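Local atomic coordinates of soluble lytic transglycosylase B3 (Pseudomonas aeruginosa, PDB entry 5ANZ), a protein that probably acts as a peptidoglycan lytic transglycosylase that cleaves cell-wall glycan strands, pairing a calcium-binding lysozyme-like catalytic domain with a putative peptidoglycan-binding domain. Residues Val358-Ser363 / Gly407-Ala412; Ser363-Leu368 / Gly384-Asn389. All blocks are in the same frame, centred on the assembly; numbering follows the deposited sequence.

Overall arrangement
Coming from the N terminus, the chain first passes through the lysozyme-like transglycosylase domain, whose calcium site is remote from both contacts, and then enters the small helical domain assigned to peptidoglycan binding. There Val358-Ser363 leads into helix 362-374, whose first turns carry Ser363-Leu368. Interaction 2 closes a loop from this helix to Gly384-Asn389, the approach to helix 388-401. Interaction 1 closes a longer loop, from the entry segment to Gly407-Ala412 at the start of helix 411-417, and interaction 2 is nested inside it. Their centres lie about 9 Å apart, joined where Leu368 CD2 packs 3.4 Å from Pro409 CB.

Interaction 1. Residues Val358-Ser363 / Gly407-Ala412; sequences VPLSRS and GYPTPA
Pro409 O receives a hydrogen bond from a water at 2.5 Å, and the same water accepts a weak one from Leu360 N, 3.4 Å away. This bridge spans two segments that make no direct hydrogen bond to each other. Beside it, Leu360 reaches across with the ends of its side chain. With CG anti to the carbonyl carbon (chi1 -66°), its two methyls part between two prolines: CD1 meets Pro409 CB at 4.0 Å, while CD2 lies against the backbone at the Thr410-Pro411 junction, 3.5 Å from Pro411 N. CD2 also packs on the Pro411 ring, at 3.8 Å from its CD. Both segments are lead-ins to helices: Ser361 and Thr410 are the N-caps of helices 362-374 and 411-417 in this putative peptidoglycan-binding domain, and Pro411 occupies the first turn of the latter. The contact therefore brings together the starts of the domain's first and last helices. Val358 O meets the same CD-CG edge of the proline ring, 3.2 Å from Pro411 CD, a close approach of a carbonyl oxygen to ring carbons. Leu360 is buried, and its remaining neighbours include Arg365 and Leu368 of helix 362-374. The hydroxyl of Tyr408 hydrogen-bonds Asp357, a second tie between the lead-ins, and Ser361 OG bonds Glu91 from the N-terminal part of the chain.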
# COMPACT_ATOMS: atom_id res chain seq x y z
N VAL A 358 12.83 -4.65 17.48
CA VAL A 358 11.63 -5.40 17.84
C VAL A 358 10.50 -4.40 17.97
O VAL A 358 10.45 -3.64 18.94
CB VAL A 358 11.80 -6.19 19.15
CG1 VAL A 358 10.46 -6.78 19.58
CG2 VAL A 358 12.85 -7.28 18.97
N PRO A 359 9.59 -4.39 17.00
CA PRO A 359 8.54 -3.37 16.94
C PRO A 359 7.61 -3.46 18.14
O PRO A 359 7.43 -4.55 18.69
CB PRO A 359 7.80 -3.70 15.65
CG PRO A 359 7.96 -5.18 15.53
CD PRO A 359 9.35 -5.46 16.02
N LEU A 360 7.03 -2.33 18.54
CA LEU A 360 6.04 -2.33 19.60
C LEU A 360 4.83 -3.18 19.22
O LEU A 360 4.36 -3.12 18.09
CB LEU A 360 5.60 -0.91 19.92
CG LEU A 360 6.67 -0.00 20.52
CD1 LEU A 360 6.09 1.36 20.86
CD2 LEU A 360 7.27 -0.65 21.76
N SER A 361 4.32 -3.95 20.17
CA SER A 361 3.07 -4.67 19.96
C SER A 361 1.91 -3.68 19.93
O SER A 361 2.09 -2.50 20.25
CB SER A 361 2.85 -5.71 21.06
OG SER A 361 2.60 -5.09 22.30
N ARG A 362 0.73 -4.16 19.56
CA ARG A 362 -0.45 -3.29 19.49
C ARG A 362 -0.78 -2.69 20.86
O ARG A 362 -1.01 -1.48 20.98
CB ARG A 362 -1.66 -4.06 18.96
CG ARG A 362 -2.88 -3.17 18.77
CD ARG A 362 -4.11 -3.98 18.40
NE ARG A 362 -5.30 -3.14 18.37
CZ ARG A 362 -6.00 -2.81 19.45
NH1 ARG A 362 -5.64 -3.25 20.64
NH2 ARG A 362 -7.08 -2.04 19.33
N SER A 363 -0.78 -3.52 21.90
CA SER A 363 -1.06 -3.01 23.24
C SER A 363 0.05 -2.06 23.67
O SER A 363 -0.19 -1.11 24.39
CB SER A 363 -1.23 -4.15 24.24
OG SER A 363 -0.06 -4.93 24.33
N GLY A 407 11.22 10.34 15.88
CA GLY A 407 9.80 10.00 15.91
C GLY A 407 9.52 8.52 15.79
O GLY A 407 8.37 8.12 15.62
N TYR A 408 10.57 7.71 15.88
CA TYR A 408 10.42 6.26 15.77
C TYR A 408 10.46 5.63 17.16
O TYR A 408 11.51 5.61 17.81
CB TYR A 408 11.53 5.69 14.88
CG TYR A 408 11.41 4.21 14.63
CD1 TYR A 408 10.49 3.71 13.72
CD2 TYR A 408 12.22 3.31 15.31
CE1 TYR A 408 10.38 2.35 13.49
CE2 TYR A 408 12.12 1.95 15.09
CZ TYR A 408 11.20 1.48 14.18
OH TYR A 408 11.09 0.13 13.95
N PRO A 409 9.32 5.12 17.63
CA PRO A 409 9.24 4.58 18.99
C PRO A 409 9.76 3.15 19.08
O PRO A 409 9.55 2.36 18.16
CB PRO A 409 7.75 4.62 19.29
CG PRO A 409 7.13 4.29 17.96
CD PRO A 409 8.02 4.99 16.93
N THR A 410 10.42 2.83 20.19
CA THR A 410 11.00 1.51 20.41
C THR A 410 10.63 1.02 21.81
O THR A 410 10.25 1.82 22.66
CB THR A 410 12.53 1.54 20.29
OG1 THR A 410 13.05 2.50 21.23
CG2 THR A 410 12.96 1.94 18.89
N PRO A 411 10.78 -0.29 22.06
CA PRO A 411 10.60 -0.80 23.43
C PRO A 411 11.38 0.00 24.47
O PRO A 411 10.88 0.21 25.58
CB PRO A 411 11.12 -2.23 23.33
CG PRO A 411 10.78 -2.63 21.92
CD PRO A 411 10.96 -1.38 21.09
N ALA A 412 12.58 0.46 24.12
CA ALA A 412 13.43 1.18 25.06
C ALA A 412 12.80 2.52 25.45
O ALA A 412 12.94 2.97 26.59
CB ALA A 412 14.81 1.39 24.47
O HOH W 1 8.71 0.24 17.02

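Interaction 2. Residues Ser363-Leu368 / Gly384-Asn389; sequences SQRIEL and GIIGAN
The guanidinium of Arg365 meets Gly384 O at its edge: NE donates to this oxygen at 2.9 Å, with the acceptor in the guanidinium plane. The N-H...O angle is 149°, and the donor stands nearly in line with the carbonyl bond, at a C=O...N angle of 161°. A water adds a second link, accepting from Arg365 NH2 at 2.6 Å and donating to Gly384 O, which thus takes two hydrogen bonds. The bend at chi3 (-62°) turns NE onto the oxygen, and Arg365 CD passes obliquely across Ile386 CG1 at 3.9 Å. Ile386, the centre of an inverse gamma turn, also brings CD1 to 4.4 Å from Leu368 CD2. On the next residue of the helix, Ile366 CG1 rests 3.6 Å from Gly384 CA. The glycine backbone, at positive phi, can lie so near the helix because no side chain intervenes, and Gln369 accepts a hydrogen bond from its N. Helix 362-374 thus receives the loop that leads to helix 388-401: Ile386 continues onto Arg391 and Ile394 of that helix, while Leu368 reaches Ile394 as well as Leu414 and Leu417 of helix 411-417, so that all three helices of the domain meet around it.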
# COMPACT_ATOMS: atom_id res chain seq x y z
N SER A 363 -0.78 -3.52 21.90
CA SER A 363 -1.06 -3.01 23.24
C SER A 363 0.05 -2.06 23.67
O SER A 363 -0.19 -1.11 24.39
CB SER A 363 -1.23 -4.15 24.24
OG SER A 363 -0.06 -4.93 24.33
N GLN A 364 1.27 -2.31 23.19
CA GLN A 364 2.39 -1.43 23.52
C GLN A 364 2.28 -0.07 22.86
O GLN A 364 2.72 0.94 23.43
CB GLN A 364 3.72 -2.10 23.14
CG GLN A 364 4.18 -3.14 24.15
CD GLN A 364 5.42 -3.87 23.72
OE1 GLN A 364 5.77 -3.89 22.54
NE2 GLN A 364 6.11 -4.49 24.68
N ARG A 365 1.72 -0.03 21.65
CA ARG A 365 1.52 1.25 20.98
C ARG A 365 0.49 2.10 21.72
O ARG A 365 0.62 3.33 21.82
CB ARG A 365 1.08 1.04 19.53
CG ARG A 365 2.16 0.43 18.63
CD ARG A 365 1.78 0.51 17.16
NE ARG A 365 0.57 -0.25 16.84
CZ ARG A 365 0.56 -1.54 16.51
NH1 ARG A 365 1.69 -2.23 16.46
NH2 ARG A 365 -0.59 -2.14 16.23
N ILE A 366 -0.54 1.45 22.24
CA ILE A 366 -1.55 2.14 23.03
C ILE A 366 -0.95 2.61 24.33
O ILE A 366 -1.18 3.75 24.76
CB ILE A 366 -2.76 1.21 23.31
CG1 ILE A 366 -3.58 1.06 22.02
CG2 ILE A 366 -3.62 1.76 24.45
CD1 ILE A 366 -4.47 -0.17 22.02
N GLU A 367 -0.15 1.75 24.95
CA GLU A 367 0.50 2.11 26.20
C GLU A 367 1.41 3.31 25.98
O GLU A 367 1.46 4.22 26.81
CB GLU A 367 1.30 0.94 26.77
CG GLU A 367 1.77 1.16 28.20
CD GLU A 367 2.66 0.05 28.72
OE1 GLU A 367 2.86 -0.95 28.00
OE2 GLU A 367 3.17 0.19 29.85
N LEU A 368 2.13 3.31 24.85
CA LEU A 368 3.04 4.40 24.53
C LEU A 368 2.30 5.72 24.46
O LEU A 368 2.77 6.74 24.98
CB LEU A 368 3.76 4.14 23.20
CG LEU A 368 4.55 5.35 22.67
CD1 LEU A 368 5.68 5.68 23.63
CD2 LEU A 368 5.08 5.09 21.27
N GLY A 384 -3.74 3.55 19.16
CA GLY A 384 -2.73 2.56 18.84
C GLY A 384 -2.11 2.78 17.46
O GLY A 384 -1.31 1.96 17.00
N ILE A 385 -2.47 3.87 16.81
CA ILE A 385 -1.91 4.18 15.50
C ILE A 385 -0.85 5.27 15.58
O ILE A 385 -1.13 6.41 15.96
CB ILE A 385 -3.00 4.63 14.52
CG1 ILE A 385 -3.99 3.48 14.27
CG2 ILE A 385 -2.38 5.11 13.21
CD1 ILE A 385 -5.16 3.86 13.40
N ILE A 386 0.38 4.91 15.22
CA ILE A 386 1.48 5.87 15.24
C ILE A 386 1.43 6.76 14.01
O ILE A 386 2.11 6.49 13.02
CB ILE A 386 2.86 5.19 15.30
CG1 ILE A 386 2.90 4.14 16.41
CG2 ILE A 386 3.96 6.24 15.48
CD1 ILE A 386 2.42 4.63 17.75
N GLY A 387 0.63 7.82 14.07
CA GLY A 387 0.53 8.77 12.98
C GLY A 387 1.30 10.04 13.26
O GLY A 387 2.12 10.10 14.18
N ALA A 388 1.03 11.07 12.46
CA ALA A 388 1.75 12.34 12.57
C ALA A 388 1.70 12.93 13.98
O ALA A 388 2.71 13.42 14.49
CB ALA A 388 1.20 13.33 11.57
N ASN A 389 0.53 12.90 14.60
CA ASN A 389 0.37 13.47 15.93
C ASN A 389 1.21 12.73 16.96
O ASN A 389 1.84 13.33 17.83
CB ASN A 389 -1.10 13.46 16.35
CG ASN A 389 -1.97 14.30 15.45
OD1 ASN A 389 -1.51 15.30 14.88
ND2 ASN A 389 -3.23 13.91 15.31
O HOH W 2 -2.33 -0.44 15.31